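Local coordinates for probable quinone reductase Qor (NADPH:quinone reductase) (Zeta-crystallin homolog protein) (Mycobacterium tuberculosis, PDB 4RVU) that binds NADPH and probably passes its electrons to quinone substrates, as a zeta-crystallin-like member of the medium-chain dehydrogenase/reductase family, at residues D116-T119 with S120-A124; C104-A108 with S109-K113; N261-G264 with S265-L268; R322-V325 with G326-L330. All blocks are in the same frame, centred on the assembly; numbering follows the deposited sequence.

Contact 1 (D116-T119 with S120-A124)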
loop_
_atom_site.group_PDB
_atom_site.type_symbol
_atom_site.label_atom_id
_atom_site.label_comp_id
_atom_site.label_asym_id
_atom_site.label_seq_id
_atom_site.Cartn_x
_atom_site.Cartn_y
_atom_site.Cartn_z
ATOM N N ASP A 116 -2.414 14.571 35.043
ATOM C CA ASP A 116 -2.077 15.685 35.921
ATOM C C ASP A 116 -0.595 16.075 35.895
ATOM O O ASP A 116 -0.242 17.189 36.285
ATOM C CB ASP A 116 -2.519 15.390 37.355
ATOM C CG ASP A 116 -4.027 15.433 37.526
ATOM O OD1 ASP A 116 -4.708 16.126 36.734
ATOM O OD2 ASP A 116 -4.524 14.780 38.469
ATOM N N ASP A 117 0.267 15.176 35.426
ATOM C CA ASP A 117 1.706 15.458 35.388
ATOM C C ASP A 117 2.192 15.972 34.026
ATOM O O ASP A 117 3.402 16.118 33.798
ATOM C CB ASP A 117 2.509 14.216 35.781
ATOM C CG ASP A 117 2.337 13.076 34.795
ATOM O OD1 ASP A 117 1.218 12.885 34.274
ATOM O OD2 ASP A 117 3.328 12.374 34.535
ATOM N N VAL A 118 1.253 16.246 33.121
ATOM C CA VAL A 118 1.580 16.740 31.780
ATOM C C VAL A 118 1.096 18.182 31.639
ATOM O O VAL A 118 -0.078 18.481 31.914
ATOM C CB VAL A 118 0.919 15.850 30.690
ATOM C CG1 VAL A 118 1.191 16.408 29.289
ATOM C CG2 VAL A 118 1.435 14.412 30.793
ATOM N N THR A 119 1.994 19.090 31.252
ATOM C CA THR A 119 1.600 20.485 31.086
ATOM C C THR A 119 0.756 20.660 29.839
ATOM O O THR A 119 0.769 19.825 28.919
ATOM C CB THR A 119 2.791 21.454 30.967
ATOM O OG1 THR A 119 3.512 21.167 29.763
ATOM C CG2 THR A 119 3.725 21.345 32.167
ATOM N N SER A 120 0.020 21.761 29.803
ATOM C CA SER A 120 -0.850 22.034 28.666
ATOM C C SER A 120 -0.029 22.275 27.398
ATOM O O SER A 120 -0.440 21.863 26.313
ATOM C CB SER A 120 -1.757 23.219 28.981
ATOM O OG SER A 120 -2.593 22.917 30.091
ATOM N N GLU A 121 1.130 22.922 27.534
ATOM C CA GLU A 121 2.028 23.133 26.396
ATOM C C GLU A 121 2.521 21.821 25.804
ATOM O O GLU A 121 2.552 21.649 24.580
ATOM C CB GLU A 121 3.266 23.924 26.818
ATOM C CG GLU A 121 3.079 25.413 26.944
ATOM C CD GLU A 121 4.395 26.092 27.265
ATOM O OE1 GLU A 121 5.317 25.402 27.756
ATOM O OE2 GLU A 121 4.502 27.312 27.038
ATOM N N VAL A 122 2.926 20.894 26.669
ATOM C CA VAL A 122 3.363 19.580 26.192
ATOM C C VAL A 122 2.209 18.822 25.535
ATOM O O VAL A 122 2.378 18.231 24.475
ATOM C CB VAL A 122 4.015 18.752 27.319
ATOM C CG1 VAL A 122 4.220 17.316 26.878
ATOM C CG2 VAL A 122 5.363 19.378 27.704
ATOM N N ALA A 123 1.026 18.859 26.141
ATOM C CA ALA A 123 -0.145 18.206 25.547
ATOM C C ALA A 123 -0.452 18.729 24.138
ATOM O O ALA A 123 -0.765 17.953 23.227
ATOM C CB ALA A 123 -1.367 18.361 26.460
ATOM N N ALA A 124 -0.359 20.040 23.945
ATOM C CA ALA A 124 -0.655 20.639 22.634
ATOM C C ALA A 124 0.513 20.484 21.683
ATOM O O ALA A 124 0.399 20.777 20.484
ATOM C CB ALA A 124 -1.027 22.119 22.779
HETATM O O HOH W 1 5.328 23.422 29.831
#

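Contact 2 (C104-A108 with S109-K113)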
loop_
_atom_site.group_PDB
_atom_site.type_symbol
_atom_site.label_atom_id
_atom_site.label_comp_id
_atom_site.label_asym_id
_atom_site.label_seq_id
_atom_site.Cartn_x
_atom_site.Cartn_y
_atom_site.Cartn_z
ATOM N N CYS A 104 -12.569 27.461 21.754
ATOM C CA CYS A 104 -12.993 26.714 20.573
ATOM C C CYS A 104 -13.842 25.527 20.996
ATOM O O CYS A 104 -14.003 25.261 22.192
ATOM C CB CYS A 104 -11.782 26.237 19.760
ATOM S SG CYS A 104 -10.797 24.926 20.556
ATOM N N THR A 105 -14.383 24.814 20.014
ATOM C CA THR A 105 -15.184 23.629 20.293
ATOM C C THR A 105 -14.463 22.395 19.788
ATOM O O THR A 105 -13.675 22.478 18.846
ATOM C CB THR A 105 -16.550 23.690 19.597
ATOM O OG1 THR A 105 -16.348 23.789 18.182
ATOM C CG2 THR A 105 -17.354 24.888 20.090
ATOM N N ALA A 106 -14.750 21.243 20.398
ATOM C CA ALA A 106 -14.228 19.974 19.904
ATOM C C ALA A 106 -15.192 18.848 20.255
ATOM O O ALA A 106 -15.857 18.906 21.289
ATOM C CB ALA A 106 -12.827 19.693 20.471
ATOM N N PRO A 107 -15.267 17.815 19.402
ATOM C CA PRO A 107 -16.139 16.685 19.748
ATOM C C PRO A 107 -15.598 15.996 20.990
ATOM O O PRO A 107 -14.403 15.696 21.025
ATOM C CB PRO A 107 -15.997 15.733 18.550
ATOM C CG PRO A 107 -15.299 16.526 17.459
ATOM C CD PRO A 107 -14.484 17.568 18.175
ATOM N N ALA A 108 -16.450 15.746 21.979
ATOM C CA ALA A 108 -16.037 15.041 23.188
ATOM C C ALA A 108 -15.394 13.676 22.899
ATOM O O ALA A 108 -14.464 13.273 23.590
ATOM C CB ALA A 108 -17.220 14.887 24.142
ATOM N N SER A 109 -15.891 12.974 21.887
ATOM C CA SER A 109 -15.385 11.639 21.565
ATOM C C SER A 109 -13.951 11.658 21.007
ATOM O O SER A 109 -13.267 10.629 20.995
ATOM C CB SER A 109 -16.316 10.942 20.571
ATOM O OG SER A 109 -16.411 11.692 19.374
ATOM N N LEU A 110 -13.510 12.822 20.534
ATOM C CA LEU A 110 -12.153 12.987 20.014
ATOM C C LEU A 110 -11.361 13.975 20.868
ATOM O O LEU A 110 -10.527 14.731 20.360
ATOM C CB LEU A 110 -12.191 13.453 18.552
ATOM C CG LEU A 110 -12.942 12.521 17.593
ATOM C CD1 LEU A 110 -12.900 13.103 16.211
ATOM C CD2 LEU A 110 -12.361 11.120 17.597
ATOM N N THR A 111 -11.648 13.964 22.168
ATOM C CA THR A 111 -10.946 14.794 23.141
ATOM C C THR A 111 -10.477 13.891 24.275
ATOM O O THR A 111 -11.237 13.046 24.754
ATOM C CB THR A 111 -11.874 15.882 23.708
ATOM O OG1 THR A 111 -12.311 16.740 22.645
ATOM C CG2 THR A 111 -11.147 16.722 24.749
ATOM N N ALA A 112 -9.237 14.075 24.718
ATOM C CA ALA A 112 -8.698 13.276 25.818
ATOM C C ALA A 112 -8.426 14.143 27.032
ATOM O O ALA A 112 -8.014 15.302 26.897
ATOM C CB ALA A 112 -7.410 12.581 25.387
ATOM N N LYS A 113 -8.640 13.578 28.218
ATOM C CA LYS A 113 -8.205 14.232 29.450
ATOM C C LYS A 113 -6.696 14.220 29.512
ATOM O O LYS A 113 -6.071 13.211 29.196
ATOM C CB LYS A 113 -8.763 13.507 30.681
ATOM C CG LYS A 113 -10.266 13.683 30.895
ATOM C CD LYS A 113 -10.757 12.832 32.071
ATOM C CE LYS A 113 -12.259 12.986 32.291
ATOM N NZ LYS A 113 -12.744 12.229 33.487
#

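Contact 3 (N261-G264 with S265-L268)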
loop_
_atom_site.group_PDB
_atom_site.type_symbol
_atom_site.label_atom_id
_atom_site.label_comp_id
_atom_site.label_asym_id
_atom_site.label_seq_id
_atom_site.Cartn_x
_atom_site.Cartn_y
_atom_site.Cartn_z
ATOM N N ASN A 261 6.353 -2.085 -8.431
ATOM C CA ASN A 261 6.815 -3.402 -8.815
ATOM C C ASN A 261 8.344 -3.392 -8.866
ATOM O O ASN A 261 8.998 -4.141 -8.161
ATOM C CB ASN A 261 6.194 -3.755 -10.176
ATOM C CG ASN A 261 6.602 -5.127 -10.691
ATOM O OD1 ASN A 261 7.424 -5.828 -10.091
ATOM N ND2 ASN A 261 6.029 -5.515 -11.826
ATOM N N ALA A 262 8.902 -2.512 -9.688
ATOM C CA ALA A 262 10.346 -2.404 -9.846
ATOM C C ALA A 262 11.067 -2.180 -8.513
ATOM O O ALA A 262 12.172 -2.685 -8.300
ATOM C CB ALA A 262 10.678 -1.297 -10.836
ATOM N N ALA A 263 10.429 -1.448 -7.604
ATOM C CA ALA A 263 11.048 -1.109 -6.327
ATOM C C ALA A 263 11.104 -2.297 -5.374
ATOM O O ALA A 263 11.765 -2.229 -4.342
ATOM C CB ALA A 263 10.319 0.063 -5.681
ATOM N N GLY A 264 10.409 -3.383 -5.715
ATOM C CA GLY A 264 10.396 -4.571 -4.869
ATOM C C GLY A 264 9.022 -5.092 -4.450
ATOM O O GLY A 264 8.890 -5.670 -3.360
ATOM N N SER A 265 8.020 -4.947 -5.319
ATOM C CA SER A 265 6.630 -5.305 -4.976
ATOM C C SER A 265 6.254 -4.678 -3.641
ATOM O O SER A 265 5.808 -5.357 -2.704
ATOM C CB SER A 265 6.431 -6.823 -4.932
ATOM O OG SER A 265 6.619 -7.402 -6.213
ATOM N N VAL A 266 6.443 -3.370 -3.559
ATOM C CA VAL A 266 6.263 -2.673 -2.298
ATOM C C VAL A 266 4.835 -2.177 -2.178
ATOM O O VAL A 266 4.058 -2.249 -3.133
ATOM C CB VAL A 266 7.229 -1.494 -2.181
ATOM C CG1 VAL A 266 8.655 -1.972 -2.429
ATOM C CG2 VAL A 266 6.853 -0.400 -3.164
ATOM N N TYR A 267 4.496 -1.682 -0.993
ATOM C CA TYR A 267 3.194 -1.079 -0.760
ATOM C C TYR A 267 3.374 0.416 -0.694
ATOM O O TYR A 267 4.348 0.899 -0.090
ATOM C CB TYR A 267 2.649 -1.492 0.601
ATOM C CG TYR A 267 2.394 -2.959 0.792
ATOM C CD1 TYR A 267 3.418 -3.814 1.168
ATOM C CD2 TYR A 267 1.116 -3.488 0.635
ATOM C CE1 TYR A 267 3.186 -5.157 1.364
ATOM C CE2 TYR A 267 0.876 -4.838 0.824
ATOM C CZ TYR A 267 1.916 -5.660 1.201
ATOM O OH TYR A 267 1.690 -7.002 1.409
ATOM N N LEU A 268 2.429 1.143 -1.283
ATOM C CA LEU A 268 2.350 2.593 -1.113
ATOM C C LEU A 268 1.043 2.925 -0.400
ATOM O O LEU A 268 -0.029 2.445 -0.774
ATOM C CB LEU A 268 2.426 3.312 -2.470
ATOM C CG LEU A 268 2.255 4.834 -2.479
ATOM C CD1 LEU A 268 3.411 5.538 -1.740
ATOM C CD2 LEU A 268 2.124 5.357 -3.896
#

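Contact 4 (R322-V325 with G326-L330). With NDP (NADPH dihydro-nicotinamide-adenine-dinucleotide phosphate), chain E.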
loop_
_atom_site.group_PDB
_atom_site.type_symbol
_atom_site.label_atom_id
_atom_site.label_comp_id
_atom_site.label_asym_id
_atom_site.label_seq_id
_atom_site.Cartn_x
_atom_site.Cartn_y
_atom_site.Cartn_z
ATOM N N ARG A 322 11.343 26.006 7.160
ATOM C CA ARG A 322 12.167 24.923 7.716
ATOM C C ARG A 322 12.971 25.379 8.939
ATOM O O ARG A 322 14.002 24.799 9.277
ATOM C CB ARG A 322 13.094 24.320 6.640
ATOM C CG ARG A 322 12.403 24.036 5.304
ATOM C CD ARG A 322 13.397 23.590 4.219
ATOM N NE ARG A 322 13.940 22.252 4.448
ATOM C CZ ARG A 322 14.645 21.573 3.542
ATOM N NH1 ARG A 322 14.890 22.116 2.353
ATOM N NH2 ARG A 322 15.102 20.353 3.819
ATOM N N LYS A 323 12.482 26.407 9.620
ATOM C CA LYS A 323 13.247 26.997 10.716
ATOM C C LYS A 323 12.849 26.476 12.096
ATOM O O LYS A 323 13.521 26.763 13.096
ATOM C CB LYS A 323 13.087 28.512 10.700
ATOM C CG LYS A 323 13.756 29.222 9.541
ATOM C CD LYS A 323 13.380 30.694 9.614
ATOM C CE LYS A 323 14.268 31.584 8.761
ATOM N NZ LYS A 323 13.869 33.017 8.970
ATOM N N THR A 324 11.747 25.739 12.171
ATOM C CA THR A 324 11.288 25.246 13.474
ATOM C C THR A 324 11.956 23.918 13.792
ATOM O O THR A 324 12.431 23.222 12.894
ATOM C CB THR A 324 9.750 25.096 13.545
ATOM O OG1 THR A 324 9.313 24.070 12.637
ATOM C CG2 THR A 324 9.070 26.407 13.197
ATOM N N VAL A 325 12.016 23.586 15.078
ATOM C CA VAL A 325 12.436 22.264 15.512
ATOM C C VAL A 325 11.361 21.735 16.443
ATOM O O VAL A 325 10.824 22.475 17.273
ATOM C CB VAL A 325 13.805 22.285 16.236
ATOM C CG1 VAL A 325 14.919 22.680 15.272
ATOM C CG2 VAL A 325 13.770 23.241 17.403
ATOM N N GLY A 326 11.030 20.458 16.293
ATOM C CA GLY A 326 9.995 19.840 17.105
ATOM C C GLY A 326 8.630 20.489 16.974
ATOM O O GLY A 326 8.326 21.166 15.976
ATOM N N SER A 327 7.797 20.273 17.988
ATOM C CA SER A 327 6.445 20.816 18.001
ATOM C C SER A 327 6.493 22.273 18.410
ATOM O O SER A 327 7.262 22.648 19.300
ATOM C CB SER A 327 5.572 20.050 18.992
ATOM O OG SER A 327 5.501 18.669 18.673
ATOM N N VAL A 328 5.682 23.101 17.761
ATOM C CA VAL A 328 5.548 24.477 18.229
ATOM C C VAL A 328 4.102 24.753 18.626
ATOM O O VAL A 328 3.165 24.099 18.125
ATOM C CB VAL A 328 6.110 25.517 17.227
ATOM C CG1 VAL A 328 7.576 25.206 16.881
ATOM C CG2 VAL A 328 5.287 25.547 15.983
ATOM N N VAL A 329 3.932 25.687 19.558
ATOM C CA VAL A 329 2.614 26.017 20.090
ATOM C C VAL A 329 2.366 27.512 20.028
ATOM O O VAL A 329 3.312 28.307 20.066
ATOM C CB VAL A 329 2.424 25.536 21.558
ATOM C CG1 VAL A 329 2.418 24.017 21.650
ATOM C CG2 VAL A 329 3.506 26.109 22.458
ATOM N N LEU A 330 1.088 27.882 19.937
ATOM C CA LEU A 330 0.659 29.269 20.070
ATOM C C LEU A 330 0.122 29.448 21.487
ATOM O O LEU A 330 -0.526 28.553 22.029
ATOM C CB LEU A 330 -0.438 29.595 19.062
ATOM C CG LEU A 330 -0.084 29.408 17.597
ATOM C CD1 LEU A 330 -1.264 29.822 16.711
ATOM C CD2 LEU A 330 1.159 30.191 17.245
HETATM P PA NDP E . 7.338 19.436 10.885
HETATM O O1A NDP E . 7.525 19.955 12.283
HETATM O O2A NDP E . 7.922 18.105 10.506
HETATM O O5B NDP E . 7.871 20.545 9.851
HETATM C C5B NDP E . 8.082 20.210 8.484
HETATM C C4B NDP E . 9.536 19.798 8.322
HETATM O O4B NDP E . 9.759 19.173 7.058
HETATM C C3B NDP E . 10.460 21.002 8.353
HETATM O O3B NDP E . 10.863 21.327 9.684
HETATM C C2B NDP E . 11.631 20.564 7.497
HETATM O O2B NDP E . 12.686 20.060 8.305
HETATM C C1B NDP E . 11.081 19.461 6.605
HETATM N N9A NDP E . 11.071 19.982 5.219
HETATM C C8A NDP E . 11.743 19.463 4.178
HETATM N N7A NDP E . 11.536 20.188 3.054
HETATM C C5A NDP E . 10.719 21.206 3.374
HETATM C C6A NDP E . 10.105 22.346 2.658
HETATM N N6A NDP E . 10.333 22.542 1.341
HETATM N N1A NDP E . 9.313 23.180 3.364
HETATM C C2A NDP E . 9.083 22.991 4.675
HETATM N N3A NDP E . 9.606 21.981 5.387
HETATM C C4A NDP E . 10.418 21.069 4.805
HETATM O O3 NDP E . 5.768 19.431 10.562
HETATM P PN NDP E . 4.739 18.507 11.375
HETATM O O1N NDP E . 5.505 17.705 12.392
HETATM O O2N NDP E . 3.582 19.376 11.795
HETATM O O5D NDP E . 4.213 17.502 10.239
HETATM C C5D NDP E . 5.126 16.655 9.545
HETATM C C4D NDP E . 4.522 16.231 8.214
HETATM O O4D NDP E . 3.518 15.242 8.431
HETATM C C3D NDP E . 3.835 17.395 7.529
HETATM O O3D NDP E . 4.071 17.285 6.127
HETATM C C2D NDP E . 2.362 17.192 7.806
HETATM O O2D NDP E . 1.579 17.695 6.722
HETATM C C1D NDP E . 2.258 15.680 7.923
HETATM N N1N NDP E . 1.204 15.213 8.825
HETATM C C2N NDP E . 0.363 14.276 8.381
HETATM C C3N NDP E . -0.653 13.764 9.173
HETATM C C7N NDP E . -1.565 12.717 8.606
HETATM O O7N NDP E . -2.415 12.219 9.323
HETATM N N7N NDP E . -1.413 12.356 7.334
HETATM C C4N NDP E . -0.847 14.241 10.593
HETATM C C5N NDP E . 0.140 15.251 10.957
HETATM C C6N NDP E . 1.118 15.688 10.071
HETATM P P2B NDP E . 14.158 19.844 7.695
HETATM O O1X NDP E . 13.973 20.027 6.216
HETATM O O2X NDP E . 14.990 20.911 8.345
HETATM O O3X NDP E . 14.533 18.452 8.115
HETATM O O HOH W 2 9.438 21.599 13.400
#

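Contact 1 (D116-T119 with S120-A124)
T119 and V122 meet where the chain enters helix 120-140, and the T119 hydroxyl does most of the work. With chi1 at 65°, OG1 stands between the backbone N and the carbonyl carbon of its own residue, which turns it over the first helical turn, while CG2 lies anti to the carbonyl carbon. In that position T119 OG1 accepts the amide hydrogen of V122 N at 3.2 Å in a nearly straight bond (162°). The V122 side chain follows its amide to the same oxygen: V122 CG2 lies 3.3 Å from T119 OG1, so the valine methyl packs closely against the capping oxygen. The other branch, V122 CG1, anti to its backbone N (chi1 169°), reaches instead V118 CG1 at 4.0 Å, and these two valines cross at about a right angle. V118 CG1 also lies against A123, with 4.3 Å to A123 CB.

The carbonyl of T119 begins the i to i+4 hydrogen bonding of the helix, since T119 O accepts from A123 N at 3.0 Å. A water links the threonine to E121: it lies 2.9 Å from T119 OG1 and donates to E121 OE1. The other carboxylate oxygen of E121 forms a salt bridge with R306, and S120 OG is held by E39 and R90; these bonds tie the helix start to strands 303-308 and 90-93 and to E39, between strands 33-38 and 40-42. R90 also donates to V118 O, just ahead of the cap. A threonine whose side-chain oxygen binds the amide three residues on, just before the first helical residue, is a classic N-cap.

Contact 2 (C104-A108 with S109-K113)
With chi1 of T111 at -61°, OG1 swings beside its own backbone N, back over the turn it has just left, and CG2 lies anti to that N. From there T111 OG1 donates to P107 O at 2.8 Å. The same carbonyl takes a second donor, L110 N, at 3.0 Å, and the two arrive from opposite faces of the carbonyl plane: the hydroxyl 45° out of it, the amide 57° out on the other face. One oxygen at the end of strand 103-107 is thus gripped by both a side chain and a backbone group, the hydroxyl bond holding OG1 over the turn.

A second backbone bond, T111 N to A108 O at 3.2 Å, is a little longer, and its donor stands well above the plane of its acceptor. The apolar flanks are slight. A106 CB, directed at the turn, lies 3.7 Å from T111 OG1, packing beside the hydroxyl. On the outer side P107 CG approaches L110 CD1 at 4.4 Å; L110 extends its chain, and its side chain goes on to pack on F283 of helix 280-295. The carbonyl of L110 is bonded by the hydroxyl of S93, and T111 rests on L34, V91 and S93, so the inner face of the turn is set between strands 33-38 and 90-93.

The two overlapping bonds, P107 O to L110 N and A108 O to T111 N, make a short 3-10-like turn. It lets the chain pass from strand 103-107, paired with strand 33-38, to strand 111-113, paired with strand 90-93, within the GroES-like domain of this dehydrogenase family.

Contact 3 (N261-G264 with S265-L268)
S265 N binds back to N261 O at 3.1 Å, a nearly straight bond of 167° that closes the turn after the helix. The same oxygen accepts from G264 N at 2.9 Å, both donors reaching it from one face of its plane, so two successive amides hold a single helical carbonyl. Beside them V266 CG1 lies 3.7 Å from A263 O and 4.2 Å from A263 CB; with chi1 at -53° this methyl stands beside its own backbone N, directed back along the turn. V266 and A263 both rest on L233 of helix 229-234.

G264 makes the turn possible: at its phi of 126° a side chain would press on the carbonyl oxygen of A263, which glycine avoids. S265 follows with a positive phi as well. The turn is the return leg of the beta-alpha-beta unit formed by strand 240-244, helix 258-262 and strand 267-269 in the Rossmann-type sheet.

Farther out, the S265 hydroxyl bonds H275 ND1 and the backbone N of S272, both of the second subunit, and N261 ND2 bonds Q258. Y267 and L268 pair antiparallel with a strand of the second subunit, which carries the sheet on across the dimer interface.

Contact 4 (R322-V325 with G326-L330)
T324 and V328 touch across a bend in the chain, T324 CB lying 4.0 Å from V328 CG1 with the side chains at about a right angle. The T324 hydroxyl turns to a water, which accepts from OG1 and donates in turn to G326 O and, at 2.8 Å, to NADPH O1A. The water thus holds a pyrophosphate oxygen against the turn. Between T324 and V328, G326 has a positive phi (60°), at which a side chain would clash with V325 O. V325 O is buried in the turn with no hydrogen-bond partner in the model.

R322, at the other end of the turn, can be followed outward along the cofactor. Its CB lies near the ribose carbon C2B. CG, set beside the backbone N, comes 3.5 Å from N3A of the adenine, and CD passes C5A at 3.7 Å. A bend at chi3 (71°) then brings the guanidinium over the base with its face to N7A, which stands 3.4 Å above the guanidinium plane. At the edge, in the guanidinium plane, NE and NH2 both donate to O1X of the 2'-phosphate, NE at 2.8 Å and NH2 at 2.7 Å. The arginine therefore covers the adenine and binds the phosphate that distinguishes NADPH from NADH; Y197 makes a cation-pi contact with it.

R322 ends helix 312-320 in a Schellman motif, and its carbonyl, like that of T324, receives K182 NZ, which also hydrogen-bonds the cofactor. T324 packs on D318 and L319 of that helix. Beyond the turn, strand 327-331 runs parallel to strand 303-308 and antiparallel to strand 40-42, with V329 on A124 and S125 of helix 120-140.

Overall arrangement
Followed from the N terminus, the four contacts come in series, each a local turn, and none nests in or crosses another. Contact 2 turns strand 103-107 into strand 111-113; a short loop leads straight to contact 1, where helix 120-140 begins, their centres about 16 Å apart. Contact 3 comes much later, on the far side of the chain's centre from both, where helix 258-262 passes into strand 267-269 at the dimer interface. Contact 4 brings the chain back from helix 312-320 to strand 327-331, beside the cofactor, and it touches the helix start of contact 1 through V329 CG1 against the E121 carbonyl. Contacts 2 and 4 reach the same mixed sheet, contact 3 the parallel one.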